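Local coordinates for protein dITP/XTP pyrophosphatase (Mycobacteroides abscessus, PDB 6WWD) that probably hydrolyses non-canonical purine nucleoside triphosphates such as XTP, dITP and ITP to their monophosphates and diphosphate, with magnesium as cofactor, cleansing the nucleotide pool, at residues Lys2-Ser7 / Lys62-Ala67; Gly143-Ile148 / Asp158-Pro163. All coordinates share one frame; numbering follows the deposited sequence.

Interaction 1 (Lys2-Ser7 / Lys62-Ala67)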
ATOM      1  N   LYS D   2       1.489  34.428 -14.914  1.00 33.45           N
ATOM      2  CA  LYS D   2       1.078  33.284 -15.710  1.00 33.34           C
ATOM      3  C   LYS D   2       1.228  32.000 -14.912  1.00 29.72           C
ATOM      4  O   LYS D   2       2.213  31.821 -14.187  1.00 29.22           O
ATOM      5  CB  LYS D   2       1.877  33.187 -17.011  1.00 30.78           C
ATOM      6  CG  LYS D   2       1.524  34.258 -18.038  1.00 34.43           C
ATOM      7  CD  LYS D   2       2.173  33.954 -19.368  1.00 33.93           C
ATOM      8  CE  LYS D   2       2.362  35.201 -20.204  1.00 43.41           C
ATOM      9  NZ  LYS D   2       3.436  35.022 -21.226  1.00 39.55           N
ATOM     10  N   ILE D   3       0.232  31.123 -15.040  1.00 24.60           N
ATOM     11  CA  ILE D   3       0.232  29.787 -14.460  1.00 21.33           C
ATOM     12  C   ILE D   3      -0.047  28.786 -15.570  1.00 20.58           C
ATOM     13  O   ILE D   3      -1.014  28.943 -16.323  1.00 22.47           O
ATOM     14  CB  ILE D   3      -0.819  29.642 -13.337  1.00 25.59           C
ATOM     15  CG1 ILE D   3      -0.464  30.545 -12.153  1.00 24.21           C
ATOM     16  CG2 ILE D   3      -0.976  28.168 -12.922  1.00 19.44           C
ATOM     17  CD1 ILE D   3      -1.403  30.430 -10.999  1.00 25.80           C
ATOM     18  N   LEU D   4       0.796  27.767 -15.685  1.00 16.70           N
ATOM     19  CA  LEU D   4       0.571  26.717 -16.669  1.00 14.85           C
ATOM     20  C   LEU D   4      -0.429  25.690 -16.126  1.00 15.58           C
ATOM     21  O   LEU D   4      -0.236  25.130 -15.037  1.00 14.46           O
ATOM     22  CB  LEU D   4       1.896  26.045 -17.041  1.00 14.12           C
ATOM     23  CG  LEU D   4       1.811  24.810 -17.943  1.00 14.09           C
ATOM     24  CD1 LEU D   4       1.304  25.155 -19.363  1.00 14.89           C
ATOM     25  CD2 LEU D   4       3.164  24.120 -18.011  1.00 15.07           C
ATOM     26  N   VAL D   5      -1.507  25.449 -16.867  1.00 13.26           N
ATOM     27  CA  VAL D   5      -2.364  24.296 -16.608  1.00 15.25           C
ATOM     28  C   VAL D   5      -1.963  23.179 -17.573  1.00 12.29           C
ATOM     29  O   VAL D   5      -2.026  23.355 -18.796  1.00 16.08           O
ATOM     30  CB  VAL D   5      -3.853  24.649 -16.721  1.00 17.31           C
ATOM     31  CG1 VAL D   5      -4.691  23.407 -16.454  1.00 17.64           C
ATOM     32  CG2 VAL D   5      -4.200  25.760 -15.730  1.00 19.49           C
ATOM     33  N   ALA D   6      -1.508  22.048 -17.028  1.00 12.94           N
ATOM     34  CA  ALA D   6      -1.001  20.933 -17.833  1.00 17.88           C
ATOM     35  C   ALA D   6      -2.166  20.170 -18.471  1.00 17.53           C
ATOM     36  O   ALA D   6      -2.426  19.000 -18.202  1.00 18.74           O
ATOM     37  CB  ALA D   6      -0.132  20.004 -16.996  1.00 14.97           C
ATOM     38  N   SER D   7      -2.863  20.870 -19.350  1.00 16.97           N
ATOM     39  CA  SER D   7      -4.031  20.321 -20.014  1.00 19.29           C
ATOM     40  C   SER D   7      -4.128  20.916 -21.409  1.00 18.99           C
ATOM     41  O   SER D   7      -3.656  22.029 -21.651  1.00 15.61           O
ATOM     42  CB  SER D   7      -5.305  20.637 -19.224  1.00 21.40           C
ATOM     43  OG  SER D   7      -6.460  20.133 -19.868  1.00 19.68           O
ATOM     44  N   LYS D  62       9.290  22.372 -15.239  1.00 16.20           N
ATOM     45  CA  LYS D  62      10.610  22.113 -15.804  1.00 20.31           C
ATOM     46  C   LYS D  62      10.777  22.749 -17.179  1.00 21.11           C
ATOM     47  O   LYS D  62      11.857  23.259 -17.508  1.00 16.30           O
ATOM     48  CB  LYS D  62      10.842  20.603 -15.871  1.00 21.04           C
ATOM     49  CG  LYS D  62      12.039  20.147 -16.681  1.00 27.13           C
ATOM     50  CD  LYS D  62      12.149  18.613 -16.574  1.00 35.54           C
ATOM     51  CE  LYS D  62      13.070  18.000 -17.622  1.00 39.57           C
ATOM     52  NZ  LYS D  62      14.135  17.131 -17.008  1.00 38.83           N
ATOM     53  N   HIS D  63       9.714  22.739 -17.993  1.00 17.78           N
ATOM     54  CA  HIS D  63       9.799  23.214 -19.365  1.00 17.76           C
ATOM     55  C   HIS D  63       9.422  24.679 -19.539  1.00 19.24           C
ATOM     56  O   HIS D  63       9.672  25.232 -20.612  1.00 20.81           O
ATOM     57  CB  HIS D  63       8.914  22.355 -20.278  1.00 19.51           C
ATOM     58  CG  HIS D  63       9.468  20.986 -20.507  1.00 20.75           C
ATOM     59  ND1 HIS D  63       9.035  19.881 -19.804  1.00 24.13           N
ATOM     60  CD2 HIS D  63      10.470  20.554 -21.302  1.00 19.02           C
ATOM     61  CE1 HIS D  63       9.720  18.821 -20.186  1.00 20.33           C
ATOM     62  NE2 HIS D  63      10.600  19.203 -21.092  1.00 23.73           N
ATOM     63  N   THR D  64       8.810  25.316 -18.543  1.00 13.27           N
ATOM     64  CA  THR D  64       8.330  26.683 -18.705  1.00 19.93           C
ATOM     65  C   THR D  64       8.795  27.664 -17.637  1.00 22.46           C
ATOM     66  O   THR D  64       8.770  28.880 -17.895  1.00 21.97           O
ATOM     67  CB  THR D  64       6.795  26.708 -18.732  1.00 21.45           C
ATOM     68  OG1 THR D  64       6.303  26.411 -17.425  1.00 13.43           O
ATOM     69  CG2 THR D  64       6.233  25.689 -19.750  1.00 19.22           C
ATOM     70  N   GLY D  65       9.217  27.194 -16.460  1.00 16.90           N
ATOM     71  CA  GLY D  65       9.494  28.064 -15.341  1.00 18.20           C
ATOM     72  C   GLY D  65       8.276  28.666 -14.682  1.00 21.94           C
ATOM     73  O   GLY D  65       8.430  29.403 -13.698  1.00 18.26           O
ATOM     74  N   LEU D  66       7.074  28.340 -15.166  1.00 14.38           N
ATOM     75  CA  LEU D  66       5.829  28.790 -14.576  1.00 14.77           C
ATOM     76  C   LEU D  66       5.355  27.806 -13.519  1.00 15.70           C
ATOM     77  O   LEU D  66       5.619  26.605 -13.594  1.00 12.26           O
ATOM     78  CB  LEU D  66       4.748  28.931 -15.651  1.00 20.16           C
ATOM     79  CG  LEU D  66       5.116  29.842 -16.837  1.00 21.27           C
ATOM     80  CD1 LEU D  66       4.055  29.780 -17.935  1.00 21.74           C
ATOM     81  CD2 LEU D  66       5.320  31.256 -16.340  1.00 19.36           C
ATOM     82  N   ALA D  67       4.653  28.329 -12.521  1.00 18.02           N
ATOM     83  CA  ALA D  67       3.870  27.473 -11.655  1.00 15.04           C
ATOM     84  C   ALA D  67       2.935  26.629 -12.514  1.00 16.43           C
ATOM     85  O   ALA D  67       2.407  27.090 -13.533  1.00 14.66           O
ATOM     86  CB  ALA D  67       3.090  28.325 -10.652  1.00 14.49           C
TER
HETATM   87  O   HOH W   1       4.106  31.125 -12.522  1.00 20.88           O
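Leu-4 and Ala-67 join the N-terminal strand 2-5 to the start of strand 67-77: the two run parallel, and Leu-4 N donates to Ala-67 O at 2.8 Å. Two residues earlier, at Lys-2, the backbones are too far apart for a direct bond, and a water takes over, donating to Lys-2 O at 2.6 Å and accepting from Ala-67 N at 2.8 Å.

Beside this pairing the side chains close on the turn that leads out of helix 49-64. Leu-4 has CG anti to its amide nitrogen (chi1 173°), which lays its CD2 methyl against the end of the helix; there it meets Thr-64 CG2 at 3.9 Å, the two side chains crossing at about a right angle. Leu-66 packs beside them. Its CB lies 4.3 Å from Leu-4 CB, while the CD2 branch rests by the first methylene of Lys-2, 4.0 Å from its CB. The rest of the lysine chain leads away, so that only its base takes part. Val-36, from a loop, touches both Leu-4 and Thr-64.

The turn itself is an ST turn: Thr-64 OG1 accepts the N-H of Leu-66 at 3.1 Å, spanning Gly-65, whose positive phi (72°) ends the helical path. The same hydroxyl is also hydrogen-bonded to Gly-60 O, one helical turn back. Strand 29-31, helix 49-64 and strand 67-77 make a beta-alpha-beta crossover, and strand 2-5 lies between its two strands, parallel to both.

Thr-64 thus divides its work between its two branches, the hydroxyl holding the turn and the methyl packing on Leu-4, while backbone polarity where strand 67-77 begins is met partly by protein and partly by water.

Interaction 2 (Gly143-Ile148 / Asp158-Pro163)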
ATOM      1  N   GLY D 143     -17.926   4.509  -3.133  1.00 16.29           N
ATOM      2  CA  GLY D 143     -19.037   3.720  -3.622  1.00 16.38           C
ATOM      3  C   GLY D 143     -18.663   2.269  -3.826  1.00 16.31           C
ATOM      4  O   GLY D 143     -17.892   1.695  -3.043  1.00 16.30           O
ATOM      5  N   SER D 144     -19.239   1.651  -4.849  1.00 13.79           N
ATOM      6  CA  SER D 144     -18.949   0.262  -5.174  1.00 17.16           C
ATOM      7  C   SER D 144     -19.291   0.034  -6.643  1.00 17.15           C
ATOM      8  O   SER D 144     -19.908   0.881  -7.299  1.00 15.14           O
ATOM      9  CB  SER D 144     -19.716  -0.705  -4.255  1.00 18.22           C
ATOM     10  OG  SER D 144     -21.107  -0.493  -4.362  1.00 14.44           O
ATOM     11  N   ILE D 145     -18.890  -1.118  -7.154  1.00 13.91           N
ATOM     12  CA  ILE D 145     -19.124  -1.441  -8.555  1.00 15.50           C
ATOM     13  C   ILE D 145     -20.416  -2.240  -8.680  1.00 16.02           C
ATOM     14  O   ILE D 145     -20.602  -3.253  -7.997  1.00 16.61           O
ATOM     15  CB  ILE D 145     -17.936  -2.213  -9.154  1.00 14.82           C
ATOM     16  CG1 ILE D 145     -16.630  -1.419  -8.965  1.00 13.75           C
ATOM     17  CG2 ILE D 145     -18.204  -2.549 -10.628  1.00 13.85           C
ATOM     18  CD1 ILE D 145     -16.682   0.015  -9.487  1.00 11.25           C
ATOM     19  N   ALA D 146     -21.304  -1.793  -9.568  1.00 15.29           N
ATOM     20  CA  ALA D 146     -22.523  -2.535  -9.848  1.00 19.22           C
ATOM     21  C   ALA D 146     -22.213  -3.869 -10.529  1.00 20.44           C
ATOM     22  O   ALA D 146     -21.117  -4.115 -11.043  1.00 17.30           O
ATOM     23  CB  ALA D 146     -23.462  -1.714 -10.741  1.00 20.07           C
ATOM     24  N   ARG D 147     -23.226  -4.724 -10.567  1.00 23.41           N
ATOM     25  CA  ARG D 147     -23.124  -5.992 -11.268  1.00 24.51           C
ATOM     26  C   ARG D 147     -23.582  -5.888 -12.708  1.00 25.11           C
ATOM     27  O   ARG D 147     -23.130  -6.670 -13.547  1.00 26.26           O
ATOM     28  CB  ARG D 147     -23.945  -7.055 -10.544  1.00 23.71           C
ATOM     29  CG  ARG D 147     -23.434  -7.268  -9.159  1.00 27.58           C
ATOM     30  CD  ARG D 147     -23.939  -8.550  -8.562  1.00 35.50           C
ATOM     31  NE  ARG D 147     -23.391  -8.706  -7.220  1.00 42.89           N
ATOM     32  CZ  ARG D 147     -22.329  -9.447  -6.928  1.00 38.43           C
ATOM     33  NH1 ARG D 147     -21.696 -10.125  -7.878  1.00 36.15           N
ATOM     34  NH2 ARG D 147     -21.906  -9.515  -5.678  1.00 41.54           N
ATOM     35  N   ILE D 148     -24.497  -4.966 -13.003  1.00 28.35           N
ATOM     36  CA  ILE D 148     -24.902  -4.679 -14.381  1.00 23.58           C
ATOM     37  C   ILE D 148     -25.049  -3.178 -14.553  1.00 22.77           C
ATOM     38  O   ILE D 148     -25.494  -2.466 -13.644  1.00 24.69           O
ATOM     39  CB  ILE D 148     -26.227  -5.394 -14.757  1.00 31.29           C
ATOM     40  CG1 ILE D 148     -27.363  -4.958 -13.840  1.00 28.02           C
ATOM     41  CG2 ILE D 148     -26.065  -6.909 -14.725  1.00 34.87           C
ATOM     42  CD1 ILE D 148     -28.677  -5.521 -14.215  1.00 37.66           C
ATOM     43  N   ASP D 158     -19.507   5.653 -15.080  1.00 16.04           N
ATOM     44  CA  ASP D 158     -20.739   6.047 -14.397  1.00 20.80           C
ATOM     45  C   ASP D 158     -21.824   4.970 -14.401  1.00 18.41           C
ATOM     46  O   ASP D 158     -22.476   4.798 -13.355  1.00 15.03           O
ATOM     47  CB  ASP D 158     -21.291   7.338 -15.023  1.00 24.68           C
ATOM     48  CG  ASP D 158     -20.456   8.553 -14.673  1.00 24.45           C
ATOM     49  OD1 ASP D 158     -19.532   8.414 -13.848  1.00 23.88           O
ATOM     50  OD2 ASP D 158     -20.700   9.638 -15.243  1.00 25.98           O
ATOM     51  N   PRO D 159     -22.085   4.240 -15.498  1.00 16.62           N
ATOM     52  CA  PRO D 159     -23.154   3.224 -15.465  1.00 19.42           C
ATOM     53  C   PRO D 159     -22.884   2.056 -14.522  1.00 15.08           C
ATOM     54  O   PRO D 159     -23.822   1.325 -14.222  1.00 15.56           O
ATOM     55  CB  PRO D 159     -23.232   2.744 -16.928  1.00 19.21           C
ATOM     56  CG  PRO D 159     -22.665   3.847 -17.712  1.00 17.19           C
ATOM     57  CD  PRO D 159     -21.597   4.448 -16.873  1.00 23.12           C
ATOM     58  N   ILE D 160     -21.656   1.854 -14.028  1.00 13.83           N
ATOM     59  CA  ILE D 160     -21.388   0.738 -13.125  1.00 13.55           C
ATOM     60  C   ILE D 160     -20.853   1.200 -11.779  1.00 12.41           C
ATOM     61  O   ILE D 160     -20.431   0.373 -10.976  1.00 12.62           O
ATOM     62  CB  ILE D 160     -20.419  -0.291 -13.740  1.00 14.03           C
ATOM     63  CG1 ILE D 160     -19.074   0.386 -14.075  1.00 16.16           C
ATOM     64  CG2 ILE D 160     -21.051  -1.035 -14.917  1.00 15.84           C
ATOM     65  CD1 ILE D 160     -18.005  -0.612 -14.435  1.00 19.41           C
ATOM     66  N   PHE D 161     -20.846   2.504 -11.515  1.00 13.51           N
ATOM     67  CA  PHE D 161     -20.388   3.017 -10.229  1.00 12.03           C
ATOM     68  C   PHE D 161     -21.598   3.332  -9.365  1.00 15.49           C
ATOM     69  O   PHE D 161     -22.408   4.190  -9.724  1.00 17.38           O
ATOM     70  CB  PHE D 161     -19.515   4.259 -10.398  1.00 14.27           C
ATOM     71  CG  PHE D 161     -19.004   4.816  -9.095  1.00 14.58           C
ATOM     72  CD1 PHE D 161     -17.996   4.169  -8.403  1.00 12.48           C
ATOM     73  CD2 PHE D 161     -19.562   5.969  -8.542  1.00 17.11           C
ATOM     74  CE1 PHE D 161     -17.521   4.676  -7.182  1.00 16.32           C
ATOM     75  CE2 PHE D 161     -19.090   6.486  -7.323  1.00 15.63           C
ATOM     76  CZ  PHE D 161     -18.068   5.834  -6.645  1.00 13.82           C
ATOM     77  N   VAL D 162     -21.716   2.647  -8.228  1.00 14.27           N
ATOM     78  CA  VAL D 162     -22.814   2.864  -7.288  1.00 13.17           C
ATOM     79  C   VAL D 162     -22.283   3.718  -6.143  1.00 16.77           C
ATOM     80  O   VAL D 162     -21.493   3.216  -5.324  1.00 13.75           O
ATOM     81  CB  VAL D 162     -23.393   1.540  -6.761  1.00 15.25           C
ATOM     82  CG1 VAL D 162     -24.523   1.822  -5.780  1.00 17.03           C
ATOM     83  CG2 VAL D 162     -23.887   0.646  -7.911  1.00 14.21           C
ATOM     84  N   PRO D 163     -22.643   4.994  -6.057  1.00 14.70           N
ATOM     85  CA  PRO D 163     -22.239   5.815  -4.909  1.00 17.57           C
ATOM     86  C   PRO D 163     -22.770   5.265  -3.591  1.00 16.27           C
ATOM     87  O   PRO D 163     -23.935   4.881  -3.482  1.00 15.22           O
ATOM     88  CB  PRO D 163     -22.874   7.179  -5.217  1.00 15.19           C
ATOM     89  CG  PRO D 163     -23.056   7.178  -6.670  1.00 17.35           C
ATOM     90  CD  PRO D 163     -23.431   5.767  -7.025  1.00 18.96           C
TER
HETATM   91  O   HOH W   2     -22.103   1.690  -3.171  1.00 14.41           O
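Gly-143 begins the pairing where strand 143-145 runs antiparallel to strand 161-163, in a non-hydrogen-bonded pair with Pro-163 whose CA atoms come to 4.0 Å. With no side chain on the glycine, the ring of Phe-161 can come close, CZ lying 3.8 Å from Gly-143 CA; with CG anti to the backbone N (chi1 -179°) the ring leans from its own pair, Ile-145, to Gly-143. Phe-121 and Trp-141 also meet that ring.

Ser-144 and Val-162 form the hydrogen-bonded pair. Val-162 N reaches Ser-144 O at 2.7 Å in a nearly straight bond (168°), whereas the return bond, Ser-144 N to Val-162 O, is more bent. That carbonyl also accepts from a water that is hydrogen-bonded to Ser-144 OG, so water links the serine hydroxyl to the opposite strand.

The two strands belong to the mixed sheet of this HAM1-family fold, with strand 118-128 on the far side of 134-145. Ile-145 shares a face with Phe-161, its CD1 methyl approaching the edge of the ring, 4.5 Å from CD1 of Phe-161. Its CG2 packs 4.3 Å from Ile-160 CD1, and Leu-106 of helix 98-108 touches both isoleucines.

Ala-146 donates its N-H to Ile-160 O at 2.7 Å, and its methyl lies against Val-162 CG2, 3.7 Å away. Arg-117 hydrogen-bonds to the carbonyls of Ile-145 and Ala-146.

The chain completes interaction 1 before it reaches interaction 2, and the two sit to either side of the chain's centre, their own centres 36 Å apart and their nearest atoms about 18 Å apart. One sheet nevertheless serves both: from strand 2-5 the pairing passes through strands 67-77, 118-128 and 134-145 to strand 161-163. They therefore illustrate how a single mixed sheet can carry a parallel pairing in one region and an antiparallel one in another. Segment 2-7 ends in Ser-7 and 158-163 begins with Asp-158, both predicted to bind substrate, but neither residue touches across its contact, and the contacts themselves are packing of the sheet.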